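Local structure of extracellular solute-binding protein (Conexibacter woesei, 4P98) at residues A[62-67]-A[87-92]; A[66-71]-A[77-82]; A[102-105]-A[109-112]. The protein probably binds a small solute outside the cell membrane and hands it to an ABC transporter, as a lipoprotein of the BMP (PnrA-like) family. All blocks are in the same frame, centred on the assembly; numbering follows the deposited sequence.

Contact 1 of 3, residues A[62-67]-A[87-92]; sequences TQAEPV and SEPILR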
ATOM      1  N   THR A  62      16.180   8.669  15.185  1.00 30.79           N
ATOM      2  CA  THR A  62      17.005   8.600  16.399  1.00 31.49           C
ATOM      3  C   THR A  62      16.697   7.337  17.196  1.00 26.22           C
ATOM      4  O   THR A  62      17.557   6.829  17.914  1.00 32.65           O
ATOM      5  CB  THR A  62      16.805   9.831  17.317  1.00 30.97           C
ATOM      6  OG1 THR A  62      15.476   9.831  17.844  1.00 33.81           O
ATOM      7  CG2 THR A  62      17.054  11.112  16.561  1.00 32.23           C
ATOM      8  N   GLN A  63      15.472   6.840  17.064  0.50 25.29           N
ATOM      9  CA  GLN A  63      15.074   5.584  17.684  0.50 27.61           C
ATOM     10  C   GLN A  63      15.425   4.400  16.780  0.50 27.18           C
ATOM     11  O   GLN A  63      15.927   3.379  17.254  0.50 23.88           O
ATOM     12  CB  GLN A  63      13.577   5.602  17.974  0.50 28.77           C
ATOM     13  CG  GLN A  63      13.127   6.833  18.750  0.50 31.60           C
ATOM     14  CD  GLN A  63      13.663   6.854  20.169  0.50 34.19           C
ATOM     15  OE1 GLN A  63      13.750   5.815  20.827  0.50 34.94           O
ATOM     16  NE2 GLN A  63      14.022   8.045  20.651  0.50 34.76           N
ATOM     17  N   ALA A  64      15.171   4.541  15.482  1.00 26.19           N
ATOM     18  CA  ALA A  64      15.423   3.444  14.528  1.00 23.37           C
ATOM     19  C   ALA A  64      16.895   3.040  14.394  1.00 21.06           C
ATOM     20  O   ALA A  64      17.199   1.858  14.287  1.00 20.54           O
ATOM     21  CB  ALA A  64      14.849   3.783  13.160  1.00 22.55           C
ATOM     22  N   GLU A  65      17.813   4.003  14.389  1.00 18.40           N
ATOM     23  CA  GLU A  65      19.208   3.675  14.118  1.00 20.82           C
ATOM     24  C   GLU A  65      19.820   2.695  15.145  1.00 21.83           C
ATOM     25  O   GLU A  65      20.417   1.704  14.757  1.00 19.81           O
ATOM     26  CB  GLU A  65      20.048   4.941  13.948  1.00 22.15           C
ATOM     27  CG  GLU A  65      21.534   4.685  13.796  1.00 26.97           C
ATOM     28  CD  GLU A  65      22.325   5.938  13.469  1.00 28.32           C
ATOM     29  OE1 GLU A  65      21.746   6.855  12.865  1.00 31.60           O
ATOM     30  OE2 GLU A  65      23.528   6.000  13.812  1.00 30.96           O
ATOM     31  N   PRO A  66      19.649   2.946  16.448  1.00 23.64           N
ATOM     32  CA  PRO A  66      20.193   1.958  17.399  1.00 22.42           C
ATOM     33  C   PRO A  66      19.540   0.563  17.333  1.00 20.52           C
ATOM     34  O   PRO A  66      20.213  -0.434  17.574  1.00 24.52           O
ATOM     35  CB  PRO A  66      19.969   2.596  18.779  1.00 24.51           C
ATOM     36  CG  PRO A  66      19.369   3.935  18.559  1.00 26.44           C
ATOM     37  CD  PRO A  66      19.160   4.175  17.093  1.00 25.32           C
ATOM     38  N   VAL A  67      18.251   0.490  17.001  1.00 21.87           N
ATOM     39  CA  VAL A  67      17.554  -0.792  16.885  1.00 20.84           C
ATOM     40  C   VAL A  67      18.114  -1.563  15.690  1.00 21.19           C
ATOM     41  O   VAL A  67      18.401  -2.759  15.784  1.00 17.78           O
ATOM     42  CB  VAL A  67      16.030  -0.594  16.717  1.00 22.84           C
ATOM     43  CG1 VAL A  67      15.333  -1.906  16.384  1.00 23.36           C
ATOM     44  CG2 VAL A  67      15.423   0.014  17.972  1.00 25.71           C
ATOM     45  N   SER A  87      14.487   4.848   6.013  1.00 15.50           N
ATOM     46  CA  SER A  87      15.488   4.582   4.957  1.00 14.57           C
ATOM     47  C   SER A  87      16.863   5.135   5.301  1.00 15.89           C
ATOM     48  O   SER A  87      17.871   4.461   5.125  1.00 13.78           O
ATOM     49  CB  SER A  87      15.026   5.097   3.593  1.00 15.10           C
ATOM     50  OG  SER A  87      14.831   6.489   3.585  1.00 15.02           O
ATOM     51  N   GLU A  88      16.912   6.360   5.802  1.00 16.99           N
ATOM     52  CA  GLU A  88      18.202   6.959   6.096  1.00 19.19           C
ATOM     53  C   GLU A  88      18.967   6.194   7.196  1.00 15.73           C
ATOM     54  O   GLU A  88      20.146   5.897   7.026  1.00 15.91           O
ATOM     55  CB  GLU A  88      18.047   8.462   6.396  1.00 23.94           C
ATOM     56  CG  GLU A  88      19.329   9.252   6.255  1.00 30.68           C
ATOM     57  CD  GLU A  88      20.061   8.967   4.956  1.00 37.25           C
ATOM     58  OE1 GLU A  88      19.438   9.101   3.874  1.00 41.58           O
ATOM     59  OE2 GLU A  88      21.256   8.591   5.033  1.00 44.11           O
ATOM     60  N   PRO A  89      18.301   5.832   8.304  1.00 16.11           N
ATOM     61  CA  PRO A  89      18.971   4.988   9.309  1.00 16.39           C
ATOM     62  C   PRO A  89      19.487   3.671   8.736  1.00 15.29           C
ATOM     63  O   PRO A  89      20.608   3.258   9.051  1.00 16.19           O
ATOM     64  CB  PRO A  89      17.879   4.717  10.338  1.00 18.08           C
ATOM     65  CG  PRO A  89      16.887   5.796  10.164  1.00 18.71           C
ATOM     66  CD  PRO A  89      17.036   6.399   8.809  1.00 17.12           C
ATOM     67  N   ILE A  90      18.685   3.014   7.896  1.00 13.29           N
ATOM     68  CA  ILE A  90      19.155   1.805   7.233  1.00 13.00           C
ATOM     69  C   ILE A  90      20.441   2.079   6.461  1.00 12.18           C
ATOM     70  O   ILE A  90      21.414   1.350   6.611  1.00 13.24           O
ATOM     71  CB  ILE A  90      18.117   1.204   6.268  1.00 12.71           C
ATOM     72  CG1 ILE A  90      16.948   0.593   7.035  1.00 13.04           C
ATOM     73  CG2 ILE A  90      18.775   0.159   5.359  1.00 12.94           C
ATOM     74  CD1 ILE A  90      17.264  -0.742   7.684  1.00 13.59           C
ATOM     75  N   LEU A  91      20.460   3.134   5.654  1.00 11.54           N
ATOM     76  CA  LEU A  91      21.632   3.393   4.815  1.00 14.04           C
ATOM     77  C   LEU A  91      22.885   3.700   5.639  1.00 14.97           C
ATOM     78  O   LEU A  91      23.975   3.309   5.261  1.00 15.33           O
ATOM     79  CB  LEU A  91      21.369   4.529   3.830  1.00 15.26           C
ATOM     80  CG  LEU A  91      20.220   4.297   2.849  1.00 16.26           C
ATOM     81  CD1 LEU A  91      19.960   5.566   2.076  1.00 18.79           C
ATOM     82  CD2 LEU A  91      20.556   3.169   1.898  1.00 18.21           C
ATOM     83  N   ARG A  92      22.719   4.391   6.765  1.00 16.25           N
ATOM     84  CA  ARG A  92      23.851   4.741   7.625  1.00 16.77           C
ATOM     85  C   ARG A  92      24.463   3.518   8.308  1.00 16.02           C
ATOM     86  O   ARG A  92      25.687   3.341   8.306  1.00 16.50           O
ATOM     87  CB  ARG A  92      23.423   5.767   8.680  1.00 17.96           C
ATOM     88  CG  ARG A  92      22.934   7.097   8.118  1.00 19.23           C
ATOM     89  CD  ARG A  92      22.706   8.072   9.256  1.00 20.52           C
ATOM     90  NE  ARG A  92      23.996   8.398   9.837  1.00 20.30           N
ATOM     91  CZ  ARG A  92      24.806   9.345   9.382  1.00 20.25           C
ATOM     92  NH1 ARG A  92      24.441  10.117   8.363  1.00 20.81           N
ATOM     93  NH2 ARG A  92      25.980   9.532   9.963  1.00 21.20           N
TER
HETATM   94  O   HOH W   1      25.385   7.046  11.950  1.00 23.15           O
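Ala-64 and Glu-65 meet Pro-89 and Arg-92 in a helix-to-helix contact on one side of a parallel sheet. The two helices, 61-73 and 84-94, are neighbours, and their local axes pass 8.8 Å apart at a crossing angle of -34°. The inner part of the contact is apolar. The CB of Pro-89 points toward helix 61-73, and CG of the same ring lies 4.1 Å from Ala-64 CB. Pro-89 CB reaches the backbone at the next residue, 4.1 Å from Glu-65 N. The ring thus fits against the turn at Ala-64 and Glu-65, where the two CA atoms of Glu-65 and Pro-89 come within 5.0 Å of each other. Pro-61 and Ile-68 of helix 61-73 also touch this proline.

The outer part is polar. With chi1 at 174° and the rest extended, the Glu-65 chain reaches across to the flank of Arg-92. There OE1 of Glu-65 packs against CD of Arg-92 at 3.9 Å. The charges stay beyond salt-bridge range, with Glu-65 OE1 4.1 Å from Arg-92 NE, although the two flat groups are only 22° apart. A water joins them instead. It donates to Glu-65 OE2 at 2.8 Å. It accepts from Arg-92 NE at 2.9 Å, in the guanidinium plane at its edge. Glu-65 OE2 also forms a salt bridge with Arg-69 one turn on, which probably helps to hold the carboxylate in place. Adjacent helices running in roughly the same direction over one sheet face are characteristic of the Rossmann-like alpha/beta domains of periplasmic-binding-protein folds.

Contact 2 of 3, residues A[66-71]-A[77-82]; sequences PVIRQF and DLVVGH
Ile-68 is the first residue of 66-71 to touch strand 78-82. It lies on the buried side of helix 61-73. Its CG2 branch stands anti to the backbone N and meets Val-79 CG1 at 4.0 Å, the two side chains passing at a slant. CD1, at the end of the other branch, lies by Ile-90 of helix 84-94; the side chain also touches Val-86 and Val-93. One isoleucine therefore fills the angle between two helices and the sheet.

Phe-71, one turn after Ile-68 and Val-67, closes the contact. Its CB points at the strand and lies 4.1 Å from Val-79 CG2. With CG anti to the carbonyl carbon (chi1 -79°), the ring leaves Val-79 and packs on Ala-22 and Ile-24 of strand 22-25, and edge-to-face with Phe-76.

Val-79 thus spreads its two methyls between two helix residues, CG1 to Ile-68 and CG2 to Phe-71. All three are buried, and the contact is purely apolar. A helix laid over the strand that follows it is the second half of a beta-alpha-beta unit, as in Rossmann-like folds.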
ATOM      1  N   PRO A  66      19.649   2.946  16.448  1.00 23.64           N
ATOM      2  CA  PRO A  66      20.193   1.958  17.399  1.00 22.42           C
ATOM      3  C   PRO A  66      19.540   0.563  17.333  1.00 20.52           C
ATOM      4  O   PRO A  66      20.213  -0.434  17.574  1.00 24.52           O
ATOM      5  CB  PRO A  66      19.969   2.596  18.779  1.00 24.51           C
ATOM      6  CG  PRO A  66      19.369   3.935  18.559  1.00 26.44           C
ATOM      7  CD  PRO A  66      19.160   4.175  17.093  1.00 25.32           C
ATOM      8  N   VAL A  67      18.251   0.490  17.001  1.00 21.87           N
ATOM      9  CA  VAL A  67      17.554  -0.792  16.885  1.00 20.84           C
ATOM     10  C   VAL A  67      18.114  -1.563  15.690  1.00 21.19           C
ATOM     11  O   VAL A  67      18.401  -2.759  15.784  1.00 17.78           O
ATOM     12  CB  VAL A  67      16.030  -0.594  16.717  1.00 22.84           C
ATOM     13  CG1 VAL A  67      15.333  -1.906  16.384  1.00 23.36           C
ATOM     14  CG2 VAL A  67      15.423   0.014  17.972  1.00 25.71           C
ATOM     15  N   ILE A  68      18.266  -0.868  14.564  1.00 19.85           N
ATOM     16  CA  ILE A  68      18.866  -1.457  13.368  1.00 17.49           C
ATOM     17  C   ILE A  68      20.289  -1.949  13.689  1.00 17.61           C
ATOM     18  O   ILE A  68      20.656  -3.081  13.371  1.00 18.90           O
ATOM     19  CB  ILE A  68      18.866  -0.436  12.196  1.00 16.14           C
ATOM     20  CG1 ILE A  68      17.435  -0.162  11.744  1.00 16.12           C
ATOM     21  CG2 ILE A  68      19.703  -0.944  11.029  1.00 15.30           C
ATOM     22  CD1 ILE A  68      17.279   1.118  10.953  1.00 16.57           C
ATOM     23  N   ARG A  69      21.083  -1.109  14.345  1.00 18.96           N
ATOM     24  CA  ARG A  69      22.454  -1.470  14.702  1.00 19.77           C
ATOM     25  C   ARG A  69      22.487  -2.736  15.562  1.00 18.95           C
ATOM     26  O   ARG A  69      23.318  -3.617  15.345  1.00 17.75           O
ATOM     27  CB  ARG A  69      23.151  -0.318  15.438  1.00 21.56           C
ATOM     28  CG  ARG A  69      24.600  -0.622  15.805  1.00 23.61           C
ATOM     29  CD  ARG A  69      25.344   0.580  16.371  1.00 23.48           C
ATOM     30  NE  ARG A  69      25.462   1.638  15.376  1.00 22.23           N
ATOM     31  CZ  ARG A  69      24.752   2.760  15.357  1.00 23.17           C
ATOM     32  NH1 ARG A  69      23.865   3.036  16.315  1.00 24.40           N
ATOM     33  NH2 ARG A  69      24.947   3.628  14.371  1.00 21.59           N
ATOM     34  N   GLN A  70      21.575  -2.811  16.523  1.00 19.06           N
ATOM     35  CA  GLN A  70      21.511  -3.938  17.450  1.00 22.41           C
ATOM     36  C   GLN A  70      21.207  -5.251  16.733  1.00 22.26           C
ATOM     37  O   GLN A  70      21.805  -6.275  17.042  1.00 22.64           O
ATOM     38  CB  GLN A  70      20.460  -3.658  18.539  1.00 27.39           C
ATOM     39  CG  GLN A  70      20.216  -4.808  19.490  1.00 34.65           C
ATOM     40  CD  GLN A  70      19.262  -4.446  20.615  1.00 46.05           C
ATOM     41  OE1 GLN A  70      18.434  -3.529  20.493  1.00 53.17           O
ATOM     42  NE2 GLN A  70      19.370  -5.167  21.718  1.00 47.97           N
ATOM     43  N   PHE A  71      20.292  -5.234  15.766  1.00 21.06           N
ATOM     44  CA  PHE A  71      20.021  -6.441  14.989  1.00 20.88           C
ATOM     45  C   PHE A  71      21.237  -6.866  14.170  1.00 20.67           C
ATOM     46  O   PHE A  71      21.565  -8.051  14.106  1.00 21.67           O
ATOM     47  CB  PHE A  71      18.807  -6.261  14.068  1.00 19.93           C
ATOM     48  CG  PHE A  71      17.486  -6.396  14.772  1.00 21.53           C
ATOM     49  CD1 PHE A  71      17.153  -7.575  15.434  1.00 23.65           C
ATOM     50  CD2 PHE A  71      16.562  -5.366  14.753  1.00 20.38           C
ATOM     51  CE1 PHE A  71      15.923  -7.717  16.062  1.00 23.67           C
ATOM     52  CE2 PHE A  71      15.337  -5.497  15.387  1.00 21.93           C
ATOM     53  CZ  PHE A  71      15.017  -6.671  16.049  1.00 22.71           C
ATOM     54  N   ASP A  77      20.816 -11.742   9.514  1.00 19.51           N
ATOM     55  CA  ASP A  77      21.263 -11.839   8.117  1.00 19.28           C
ATOM     56  C   ASP A  77      20.723 -10.697   7.257  1.00 17.30           C
ATOM     57  O   ASP A  77      21.394 -10.212   6.360  1.00 17.30           O
ATOM     58  CB  ASP A  77      20.781 -13.157   7.540  1.00 20.65           C
ATOM     59  CG  ASP A  77      21.399 -14.341   8.239  1.00 20.92           C
ATOM     60  OD1 ASP A  77      22.598 -14.554   8.052  1.00 23.19           O
ATOM     61  OD2 ASP A  77      20.699 -15.033   8.983  1.00 21.59           O
ATOM     62  N   LEU A  78      19.503 -10.289   7.563  1.00 16.09           N
ATOM     63  CA  LEU A  78      18.769  -9.311   6.780  1.00 15.19           C
ATOM     64  C   LEU A  78      18.007  -8.369   7.689  1.00 15.48           C
ATOM     65  O   LEU A  78      17.193  -8.816   8.514  1.00 15.91           O
ATOM     66  CB  LEU A  78      17.768 -10.035   5.886  1.00 15.17           C
ATOM     67  CG  LEU A  78      16.870  -9.165   5.005  1.00 15.07           C
ATOM     68  CD1 LEU A  78      17.674  -8.306   4.052  1.00 16.20           C
ATOM     69  CD2 LEU A  78      15.901 -10.044   4.248  1.00 15.59           C
ATOM     70  N   VAL A  79      18.248  -7.073   7.517  1.00 14.47           N
ATOM     71  CA  VAL A  79      17.552  -6.035   8.264  1.00 14.53           C
ATOM     72  C   VAL A  79      16.780  -5.140   7.290  1.00 13.68           C
ATOM     73  O   VAL A  79      17.359  -4.454   6.440  1.00 13.20           O
ATOM     74  CB  VAL A  79      18.511  -5.201   9.127  1.00 15.25           C
ATOM     75  CG1 VAL A  79      17.729  -4.241  10.019  1.00 15.97           C
ATOM     76  CG2 VAL A  79      19.384  -6.113   9.965  1.00 15.34           C
ATOM     77  N   VAL A  80      15.466  -5.160   7.435  1.00 12.98           N
ATOM     78  CA  VAL A  80      14.552  -4.505   6.518  1.00 13.60           C
ATOM     79  C   VAL A  80      13.918  -3.276   7.173  1.00 14.28           C
ATOM     80  O   VAL A  80      13.211  -3.398   8.176  1.00 17.07           O
ATOM     81  CB  VAL A  80      13.440  -5.488   6.123  1.00 14.56           C
ATOM     82  CG1 VAL A  80      12.423  -4.821   5.210  1.00 14.30           C
ATOM     83  CG2 VAL A  80      14.025  -6.742   5.474  1.00 16.48           C
ATOM     84  N   GLY A  81      14.162  -2.100   6.602  1.00 13.72           N
ATOM     85  CA  GLY A  81      13.495  -0.880   7.026  1.00 13.34           C
ATOM     86  C   GLY A  81      12.295  -0.627   6.156  1.00 13.23           C
ATOM     87  O   GLY A  81      12.429  -0.396   4.933  1.00 12.88           O
ATOM     88  N   HIS A  82      11.118  -0.678   6.771  1.00 12.16           N
ATOM     89  CA  HIS A  82       9.871  -0.541   6.039  1.00 13.62           C
ATOM     90  C   HIS A  82       9.307   0.871   6.163  1.00 14.51           C
ATOM     91  O   HIS A  82       8.770   1.249   7.213  1.00 14.81           O
ATOM     92  CB  HIS A  82       8.855  -1.573   6.506  1.00 13.01           C
ATOM     93  CG  HIS A  82       7.589  -1.543   5.730  1.00 12.84           C
ATOM     94  ND1 HIS A  82       7.541  -1.832   4.383  1.00 12.24           N
ATOM     95  CD2 HIS A  82       6.321  -1.263   6.103  1.00 13.27           C
ATOM     96  CE1 HIS A  82       6.296  -1.730   3.963  1.00 12.95           C
ATOM     97  NE2 HIS A  82       5.537  -1.382   4.988  1.00 13.31           N
TER

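Contact 3 of 3, residues A[102-105]-A[109-112]; sequences FSAS and TLAE
Leu-110 has CG anti to its backbone N (chi1 174°). Its chi2 of 61° sets CD1 back and leaves CD2 extended, anti to CA, against the end of strand 101-105. This one methyl makes the contact. It sits over the backbone from the Ala-104 carbonyl to the Ser-105 carbonyl carbon. Leu-110 CD2 is 3.6 Å from Ala-104 O. The same CD2 of Leu-110 is also 3.6 Å from Ser-105 C. Ala-104 CB points toward the leucine, 4.3 Å from Leu-110 CD2. Ser-105 turns its CB away from the leucine, so it offers its backbone here. Its hydroxyl is used elsewhere, in a hydrogen bond with the backbone N of Gly-83.

The segment 109-112 belongs to the connection between strands 101-105 and 118-123, two neighbours in a six-stranded parallel sheet of Rossmann-like type. Its residues have helical backbone angles, but the one bond within it, from Glu-112 N to Thr-109 O, is weak at 3.4 Å.

Leu-110 is buried. It has further apolar neighbours in Leu-91 of helix 84-94 and Phe-268 of strand 268-271. Ala-104 in turn packs on Ile-90 of helix 84-94.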
ATOM      1  N   PHE A 102      20.763  -5.399   3.980  1.00 13.30           N
ATOM      2  CA  PHE A 102      19.750  -4.424   4.375  1.00 12.93           C
ATOM      3  C   PHE A 102      18.792  -4.095   3.241  1.00 12.80           C
ATOM      4  O   PHE A 102      19.163  -4.172   2.066  1.00 12.33           O
ATOM      5  CB  PHE A 102      20.421  -3.128   4.828  1.00 12.78           C
ATOM      6  CG  PHE A 102      21.337  -3.294   6.015  1.00 12.99           C
ATOM      7  CD1 PHE A 102      22.648  -3.715   5.852  1.00 13.26           C
ATOM      8  CD2 PHE A 102      20.885  -3.008   7.295  1.00 14.58           C
ATOM      9  CE1 PHE A 102      23.488  -3.875   6.946  1.00 14.27           C
ATOM     10  CE2 PHE A 102      21.723  -3.153   8.395  1.00 15.01           C
ATOM     11  CZ  PHE A 102      23.016  -3.585   8.221  1.00 14.67           C
ATOM     12  N   SER A 103      17.572  -3.707   3.608  1.00 11.86           N
ATOM     13  CA  SER A 103      16.578  -3.220   2.654  1.00 11.79           C
ATOM     14  C   SER A 103      16.022  -1.888   3.113  1.00 12.18           C
ATOM     15  O   SER A 103      15.781  -1.683   4.307  1.00 13.37           O
ATOM     16  CB  SER A 103      15.448  -4.224   2.502  1.00 11.30           C
ATOM     17  OG  SER A 103      14.337  -3.674   1.821  1.00 11.93           O
ATOM     18  N   ALA A 104      15.806  -0.992   2.163  1.00 12.67           N
ATOM     19  CA  ALA A 104      15.224   0.314   2.450  1.00 12.29           C
ATOM     20  C   ALA A 104      14.207   0.656   1.378  1.00 12.70           C
ATOM     21  O   ALA A 104      14.300   0.164   0.247  1.00 12.05           O
ATOM     22  CB  ALA A 104      16.315   1.373   2.505  1.00 12.60           C
ATOM     23  N   SER A 105      13.230   1.489   1.732  1.00 13.10           N
ATOM     24  CA  SER A 105      12.222   1.929   0.783  1.00 12.22           C
ATOM     25  C   SER A 105      12.276   3.421   0.623  1.00 12.47           C
ATOM     26  O   SER A 105      12.725   4.126   1.518  1.00 15.19           O
ATOM     27  CB  SER A 105      10.828   1.470   1.211  1.00 12.69           C
ATOM     28  OG  SER A 105      10.358   2.125   2.394  1.00 12.88           O
ATOM     29  N   THR A 109      14.887   8.159  -6.390  1.00 20.74           N
ATOM     30  CA  THR A 109      16.272   8.596  -6.164  1.00 22.57           C
ATOM     31  C   THR A 109      17.063   7.682  -5.207  1.00 20.93           C
ATOM     32  O   THR A 109      18.280   7.783  -5.124  1.00 20.33           O
ATOM     33  CB  THR A 109      16.343  10.047  -5.634  1.00 23.48           C
ATOM     34  OG1 THR A 109      15.839  10.108  -4.296  1.00 24.98           O
ATOM     35  CG2 THR A 109      15.547  10.995  -6.522  1.00 25.70           C
ATOM     36  N   LEU A 110      16.383   6.805  -4.485  1.00 19.02           N
ATOM     37  CA  LEU A 110      17.070   5.850  -3.605  1.00 17.79           C
ATOM     38  C   LEU A 110      18.004   4.899  -4.371  1.00 19.21           C
ATOM     39  O   LEU A 110      19.045   4.501  -3.846  1.00 20.96           O
ATOM     40  CB  LEU A 110      16.044   5.059  -2.793  1.00 16.69           C
ATOM     41  CG  LEU A 110      16.534   3.914  -1.917  1.00 16.76           C
ATOM     42  CD1 LEU A 110      17.502   4.415  -0.858  1.00 18.18           C
ATOM     43  CD2 LEU A 110      15.343   3.230  -1.258  1.00 16.53           C
ATOM     44  N   ALA A 111      17.645   4.549  -5.602  1.00 17.96           N
ATOM     45  CA  ALA A 111      18.461   3.635  -6.411  1.00 21.59           C
ATOM     46  C   ALA A 111      19.931   4.074  -6.501  1.00 24.11           C
ATOM     47  O   ALA A 111      20.821   3.228  -6.432  1.00 26.45           O
ATOM     48  CB  ALA A 111      17.874   3.453  -7.803  1.00 22.94           C
ATOM     49  N   GLU A 112      20.122   5.393  -6.640  0.50 23.53           N
ATOM     50  CA  GLU A 112      21.429   6.072  -6.705  0.50 26.79           C
ATOM     51  C   GLU A 112      22.294   5.865  -5.462  0.50 25.39           C
ATOM     52  O   GLU A 112      23.512   5.748  -5.549  0.50 26.92           O
ATOM     53  CB  GLU A 112      21.216   7.596  -6.814  0.50 29.27           C
ATOM     54  CG  GLU A 112      20.857   8.166  -8.177  0.50 32.59           C
ATOM     55  CD  GLU A 112      20.044   9.446  -8.057  0.50 34.84           C
ATOM     56  OE1 GLU A 112      19.895   9.949  -6.922  0.50 37.70           O
ATOM     57  OE2 GLU A 112      19.550   9.952  -9.085  0.50 36.56           O
TER

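How the contacts relate
All three contacts lie in the same domain, around its six-stranded parallel sheet. Contacts 1 and 2 are closest, with centres about 8 Å apart, and share Pro-66 and Val-67 of helix 61-73. Contact 3 comes later in the chain, with its centre about 13 Å from contact 1 and 14 Å from contact 2. Strands 78-82 and 101-105 are sheet neighbours, with probable backbone bonds between Gly-81 or Val-79 and Ser-103. Helix 84-94 connects them in a beta-alpha-beta crossover. Its Ile-90 packs on Gly-81 of contact 2 and Ser-103 of contact 3. The apolar sides of helices 61-73 and 84-94 thus pack on the same region of the sheet.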